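Local coordinates for Mll8374 protein (Mesorhizobium loti, PDB 3B5E), which is probably a carboxylesterase that hydrolyses carboxylic ester bonds with a serine nucleophile, at residues 35-40 with 61-66; 71-76 with 118-123. All blocks are in the same frame, centred on the assembly; numbering follows the deposited sequence.

Interaction 1: residues 35-40 with 61-66; sequences LLHGSG and AARGRI. With EDO (1,2-ethanediol), chain K; SO4 (sulfate ion), chain C.
Leu35 and Ala61 pair at the ends of two parallel strands, 32-36 and 58-62, which helix 47-53 links into a beta-alpha-beta unit. The seven-stranded mixed sheet is consistent with an alpha/beta-hydrolase fold. The two CA atoms, Leu35 CA and Ala61 CA, lie 4.9 Å apart. Their side chains share one face of the sheet, with Leu35 CD1 packed 4.3 Å from Ala61 CB. Ala62 N donates to Leu35 O over 3.3 Å. Beyond this bond the strands part, and a water sits between them. It donates to Ala62 O at 2.6 Å and makes weak bonds to Leu35 O and His37 N. His37 then takes over the contact. Its CG sits between the backbone N and the carbonyl carbon (chi1 64°), which places the ring beside the loop after strand 58-62. Gly64 N donates to His37 NE2 over 3.1 Å in a nearly straight bond (175°), tilted 20° from the ring plane. The other ring nitrogen, His37 ND1, donates to Gly38 O at 2.7 Å, in the ring plane. One nitrogen accepts and the other donates, which settles the flip of the ring and points to a proton on ND1. With an alanine here, Gly64 N would probably lose its acceptor and Gly38 O its donor, and a gap is likely to open between the two loops. The ring also meets the Trp74 ring, and Trp74 NE1 donates a hydrogen bond to His37 O. Arg63 turns its side chain outward, where NE pairs with Glu43 in a salt bridge. The backbone of this arginine still borders the ring, with His37 NE2 3.7 Å from Arg63 CA. At the same ring edge, His37 CD2 lies 3.3 Å from Ala62 O.

Interaction 2: residues 71-76 with 118-123; sequences GFRWFE and YSNGAN. With EDO (1,2-ethanediol), chain I; SO4 (sulfate ion), chain C.
Phe75 O, on a residue whose ring packs against Asn120, is gripped twice by the Arg73 guanidinium. Arg73 NE donates to Phe75 O at 2.8 Å and Arg73 NH2 donates to it at 3.1 Å, both in the guanidinium plane. The group is thus fixed side-on. Its edge also meets the sulfate, with Arg73 NH1 donating to sulfate O2 at 2.9 Å. Asn120 lies over one guanidinium face. Its CG is anti to the backbone N (chi1 -175°), which carries the amide from the helix start to the 71-76 backbone. There Trp74 N donates to Asn120 OD1 over 2.9 Å, nearly straight at 168°. The other amide end, Asn120 ND2, rests over the Phe75 ring face near its rim, 3.3 Å from Phe75 CZ. Ring and amide planes stand 72° apart. Asn123 CB meets the edge of the same ring. Trp74 CD1 approaches Gly121 CA to 3.6 Å. The tight strand-to-helix turn carries Ser119, the likely nucleophile, whose OG is hydrogen-bonded to His199 NE2, and matches the nucleophile elbow (GxSxG) of alpha/beta hydrolases.

How the interactions relate
Interactions 1 and 2 adjoin, with their centres about 6 Å apart, and follow one another along the chain. Backbone bonds probably join them: Gly40 N lies 2.8 Å from Phe72 O, and Ile66 O lies 2.8 Å from Arg73 N. The second pair belongs to the antiparallel hairpin of strands 66-68 and 71-73. One sulfate, probably from the crystallisation liquor, touches both contacts, bonded by Ser39 OG at 2.7 Å on the 35-40 side and by Arg73 on the other. Its O3 lies 3.9 Å from OG of Ser119, the probable nucleophile of a Ser-His-Asp triad with His199 and Asp169. The loop after strand 32-36 and the hairpin therefore probably line one side of the active-site pocket.

Interaction 1: residues 35-40 with 61-66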
loop_
_atom_site.group_PDB
_atom_site.type_symbol
_atom_site.label_atom_id
_atom_site.label_comp_id
_atom_site.label_asym_id
_atom_site.label_seq_id
_atom_site.Cartn_x
_atom_site.Cartn_y
_atom_site.Cartn_z
ATOM N N LEU A 35 3.397 -5.142 1.360
ATOM C CA LEU A 35 3.361 -4.170 2.443
ATOM C C LEU A 35 4.249 -2.981 2.096
ATOM O O LEU A 35 5.423 -3.157 1.740
ATOM C CB LEU A 35 3.831 -4.805 3.751
ATOM C CG LEU A 35 3.272 -6.155 4.173
ATOM C CD1 LEU A 35 3.942 -6.537 5.520
ATOM C CD2 LEU A 35 1.790 -6.105 4.306
ATOM N N LEU A 36 3.675 -1.765 2.185
ATOM C CA LEU A 36 4.397 -0.512 1.942
ATOM C C LEU A 36 4.250 0.422 3.132
ATOM O O LEU A 36 3.190 1.030 3.353
ATOM C CB LEU A 36 3.913 0.177 0.664
ATOM C CG LEU A 36 4.124 -0.537 -0.681
ATOM C CD1 LEU A 36 3.011 -1.600 -0.937
ATOM C CD2 LEU A 36 4.259 0.409 -1.889
ATOM N N HIS A 37 5.346 0.538 3.856
ATOM C CA HIS A 37 5.477 1.300 5.088
ATOM C C HIS A 37 5.247 2.818 4.959
ATOM O O HIS A 37 5.334 3.385 3.885
ATOM C CB HIS A 37 6.880 1.006 5.681
ATOM C CG HIS A 37 8.022 1.472 4.821
ATOM N ND1 HIS A 37 8.398 2.799 4.738
ATOM C CD2 HIS A 37 8.842 0.799 3.972
ATOM C CE1 HIS A 37 9.394 2.919 3.875
ATOM N NE2 HIS A 37 9.694 1.719 3.403
ATOM N N GLY A 38 5.005 3.464 6.103
ATOM C CA GLY A 38 4.965 4.910 6.184
ATOM C C GLY A 38 6.345 5.529 6.050
ATOM O O GLY A 38 7.373 4.851 6.175
ATOM N N SER A 39 6.360 6.825 5.809
ATOM C CA SER A 39 7.625 7.553 5.621
ATOM C C SER A 39 8.421 7.622 6.918
ATOM O O SER A 39 7.837 7.726 8.010
ATOM C CB SER A 39 7.378 8.946 5.082
ATOM O OG SER A 39 6.954 9.814 6.110
ATOM N N GLY A 40 9.743 7.541 6.789
ATOM C CA GLY A 40 10.633 7.666 7.920
ATOM C C GLY A 40 10.939 6.401 8.670
ATOM O O GLY A 40 11.693 6.443 9.620
ATOM N N ALA A 61 7.505 -7.597 2.185
ATOM C CA ALA A 61 7.706 -6.385 2.966
ATOM C C ALA A 61 8.783 -5.562 2.246
ATOM O O ALA A 61 9.973 -5.793 2.432
ATOM C CB ALA A 61 8.117 -6.735 4.362
ATOM N N ALA A 62 8.326 -4.600 1.432
ATOM C CA ALA A 62 9.178 -3.810 0.556
ATOM C C ALA A 62 9.673 -2.531 1.240
ATOM O O ALA A 62 8.991 -1.947 2.102
ATOM C CB ALA A 62 8.445 -3.483 -0.713
ATOM N N ARG A 63 10.840 -2.076 0.813
ATOM C CA ARG A 63 11.453 -0.847 1.353
ATOM C C ARG A 63 11.504 0.245 0.299
ATOM O O ARG A 63 11.912 -0.001 -0.828
ATOM C CB ARG A 63 12.867 -1.138 1.849
ATOM C CG ARG A 63 13.582 0.055 2.531
ATOM C CD ARG A 63 15.024 -0.206 2.827
ATOM N NE ARG A 63 15.155 -1.096 3.982
ATOM C CZ ARG A 63 16.291 -1.359 4.612
ATOM N NH1 ARG A 63 17.437 -0.850 4.201
ATOM N NH2 ARG A 63 16.275 -2.147 5.670
ATOM N N GLY A 64 11.110 1.456 0.690
ATOM C CA GLY A 64 11.253 2.642 -0.162
ATOM C C GLY A 64 12.698 2.939 -0.542
ATOM O O GLY A 64 13.645 2.560 0.148
ATOM N N ARG A 65 12.880 3.597 -1.677
ATOM C CA ARG A 65 14.227 3.820 -2.208
ATOM C C ARG A 65 14.848 5.155 -1.826
ATOM O O ARG A 65 16.010 5.399 -2.129
ATOM C CB ARG A 65 14.214 3.670 -3.710
ATOM C CG ARG A 65 13.703 2.325 -4.112
ATOM C CD ARG A 65 14.105 1.951 -5.501
ATOM N NE ARG A 65 13.733 2.945 -6.504
ATOM C CZ ARG A 65 13.880 2.770 -7.815
ATOM N NH1 ARG A 65 14.389 1.646 -8.300
ATOM N NH2 ARG A 65 13.517 3.727 -8.652
ATOM N N ILE A 66 14.095 5.989 -1.129
ATOM C CA ILE A 66 14.544 7.318 -0.730
ATOM C C ILE A 66 14.768 7.350 0.779
ATOM O O ILE A 66 13.835 7.103 1.535
ATOM C CB ILE A 66 13.485 8.368 -1.134
ATOM C CG1 ILE A 66 13.326 8.380 -2.653
ATOM C CG2 ILE A 66 13.859 9.761 -0.640
ATOM C CD1 ILE A 66 12.137 9.107 -3.107
HETATM C C1 EDO K . 20.518 -1.603 5.813
HETATM O O1 EDO K . 19.525 -2.193 6.658
HETATM C C2 EDO K . 20.912 -0.246 6.382
HETATM O O2 EDO K . 20.227 0.815 5.700
HETATM S S SO4 C . 4.501 11.900 4.080
HETATM O O1 SO4 C . 4.344 11.311 2.774
HETATM O O2 SO4 C . 5.846 11.798 4.613
HETATM O O3 SO4 C . 3.727 11.197 5.023
HETATM O O4 SO4 C . 4.188 13.321 4.009
HETATM O O HOH W 1 6.955 -2.033 3.767
#

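Interaction 2: residues 71-76 with 118-123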
loop_
_atom_site.group_PDB
_atom_site.type_symbol
_atom_site.label_atom_id
_atom_site.label_comp_id
_atom_site.label_asym_id
_atom_site.label_seq_id
_atom_site.Cartn_x
_atom_site.Cartn_y
_atom_site.Cartn_z
ATOM N N GLY A 71 14.991 5.953 8.339
ATOM C CA GLY A 71 14.169 5.076 7.524
ATOM C C GLY A 71 14.137 5.541 6.093
ATOM O O GLY A 71 15.141 6.002 5.571
ATOM N N PHE A 72 12.970 5.380 5.471
ATOM C CA PHE A 72 12.812 5.483 4.033
ATOM C C PHE A 72 11.426 6.047 3.689
ATOM O O PHE A 72 10.502 6.099 4.534
ATOM C CB PHE A 72 13.066 4.098 3.371
ATOM C CG PHE A 72 14.409 3.519 3.739
ATOM C CD1 PHE A 72 15.542 3.859 3.012
ATOM C CD2 PHE A 72 14.563 2.712 4.881
ATOM C CE1 PHE A 72 16.793 3.402 3.402
ATOM C CE2 PHE A 72 15.816 2.248 5.265
ATOM C CZ PHE A 72 16.923 2.596 4.521
ATOM N N ARG A 73 11.312 6.476 2.445
ATOM C CA ARG A 73 10.053 6.903 1.880
ATOM C C ARG A 73 9.987 6.485 0.425
ATOM O O ARG A 73 10.988 6.090 -0.156
ATOM C CB ARG A 73 9.873 8.421 2.034
ATOM C CG ARG A 73 11.009 9.306 1.439
ATOM C CD ARG A 73 10.738 10.800 1.667
ATOM N NE ARG A 73 9.423 11.139 1.124
ATOM C CZ ARG A 73 8.330 11.410 1.818
ATOM N NH1 ARG A 73 8.360 11.534 3.139
ATOM N NH2 ARG A 73 7.193 11.633 1.161
ATOM N N TRP A 74 8.788 6.605 -0.141
ATOM C CA TRP A 74 8.442 6.039 -1.445
ATOM C C TRP A 74 8.608 7.011 -2.613
ATOM O O TRP A 74 8.797 6.600 -3.740
ATOM C CB TRP A 74 7.005 5.492 -1.373
ATOM C CG TRP A 74 6.966 4.297 -0.428
ATOM C CD1 TRP A 74 6.566 4.285 0.868
ATOM C CD2 TRP A 74 7.403 2.964 -0.727
ATOM N NE1 TRP A 74 6.746 3.044 1.409
ATOM C CE2 TRP A 74 7.257 2.208 0.452
ATOM C CE3 TRP A 74 7.934 2.346 -1.866
ATOM C CZ2 TRP A 74 7.573 0.876 0.508
ATOM C CZ3 TRP A 74 8.247 1.030 -1.801
ATOM C CH2 TRP A 74 8.077 0.307 -0.620
ATOM N N PHE A 75 8.493 8.299 -2.332
ATOM C CA PHE A 75 8.706 9.341 -3.342
ATOM C C PHE A 75 8.959 10.668 -2.643
ATOM O O PHE A 75 8.589 10.844 -1.496
ATOM C CB PHE A 75 7.541 9.429 -4.357
ATOM C CG PHE A 75 6.171 9.415 -3.742
ATOM C CD1 PHE A 75 5.625 10.570 -3.158
ATOM C CD2 PHE A 75 5.387 8.261 -3.771
ATOM C CE1 PHE A 75 4.352 10.568 -2.626
ATOM C CE2 PHE A 75 4.131 8.240 -3.196
ATOM C CZ PHE A 75 3.597 9.411 -2.624
ATOM N N GLU A 76 9.574 11.598 -3.349
ATOM C CA GLU A 76 10.024 12.837 -2.735
ATOM C C GLU A 76 8.856 13.728 -2.356
ATOM O O GLU A 76 7.836 13.804 -3.055
ATOM C CB GLU A 76 10.970 13.585 -3.681
ATOM C CG GLU A 76 12.200 12.791 -4.072
ATOM C CD GLU A 76 13.306 12.742 -3.000
ATOM O OE1 GLU A 76 13.097 13.231 -1.859
ATOM O OE2 GLU A 76 14.400 12.189 -3.317
ATOM N N TYR A 118 0.557 2.092 4.251
ATOM C CA TYR A 118 0.328 3.073 5.300
ATOM C C TYR A 118 0.880 4.423 4.906
ATOM O O TYR A 118 2.089 4.567 4.638
ATOM C CB TYR A 118 0.961 2.605 6.592
ATOM C CG TYR A 118 0.927 3.617 7.730
ATOM C CD1 TYR A 118 -0.228 4.325 8.036
ATOM C CD2 TYR A 118 2.070 3.839 8.516
ATOM C CE1 TYR A 118 -0.256 5.227 9.077
ATOM C CE2 TYR A 118 2.063 4.733 9.546
ATOM C CZ TYR A 118 0.904 5.461 9.813
ATOM O OH TYR A 118 0.886 6.339 10.866
ATOM N N SER A 119 -0.036 5.402 4.857
ATOM C CA SER A 119 0.290 6.809 4.677
ATOM C C SER A 119 1.050 6.998 3.335
ATOM O O SER A 119 0.474 6.718 2.286
ATOM C CB SER A 119 1.004 7.325 5.923
ATOM O OG SER A 119 0.909 8.728 6.010
ATOM N N ASN A 120 2.291 7.476 3.357
ATOM C CA ASN A 120 3.106 7.572 2.139
ATOM C C ASN A 120 3.064 6.262 1.326
ATOM O O ASN A 120 2.905 6.287 0.118
ATOM C CB ASN A 120 4.531 7.946 2.521
ATOM C CG ASN A 120 5.443 8.187 1.318
ATOM O OD1 ASN A 120 6.559 7.705 1.319
ATOM N ND2 ASN A 120 4.977 8.932 0.312
ATOM N N GLY A 121 3.140 5.111 2.007
ATOM C CA GLY A 121 3.033 3.825 1.312
ATOM C C GLY A 121 1.683 3.570 0.657
ATOM O O GLY A 121 1.620 2.968 -0.415
ATOM N N ALA A 122 0.603 4.000 1.318
ATOM C CA ALA A 122 -0.770 3.941 0.753
ATOM C C ALA A 122 -0.828 4.802 -0.501
ATOM O O ALA A 122 -1.526 4.445 -1.457
ATOM C CB ALA A 122 -1.839 4.403 1.761
ATOM N N ASN A 123 -0.106 5.919 -0.499
ATOM C CA ASN A 123 -0.178 6.859 -1.605
ATOM C C ASN A 123 0.643 6.379 -2.806
ATOM O O ASN A 123 0.353 6.720 -3.937
ATOM C CB ASN A 123 0.190 8.274 -1.128
ATOM C CG ASN A 123 -0.684 8.720 0.052
ATOM O OD1 ASN A 123 -1.857 8.318 0.135
ATOM N ND2 ASN A 123 -0.118 9.498 0.971
HETATM C C1 EDO I . 0.512 11.500 3.729
HETATM O O1 EDO I . 1.508 10.513 3.928
HETATM C C2 EDO I . -0.801 11.049 4.356
HETATM O O2 EDO I . -1.570 10.138 3.540
HETATM S S SO4 C . 4.501 11.900 4.080
HETATM O O1 SO4 C . 4.344 11.311 2.774
HETATM O O2 SO4 C . 5.846 11.798 4.613
HETATM O O3 SO4 C . 3.727 11.197 5.023
HETATM O O4 SO4 C . 4.188 13.321 4.009
#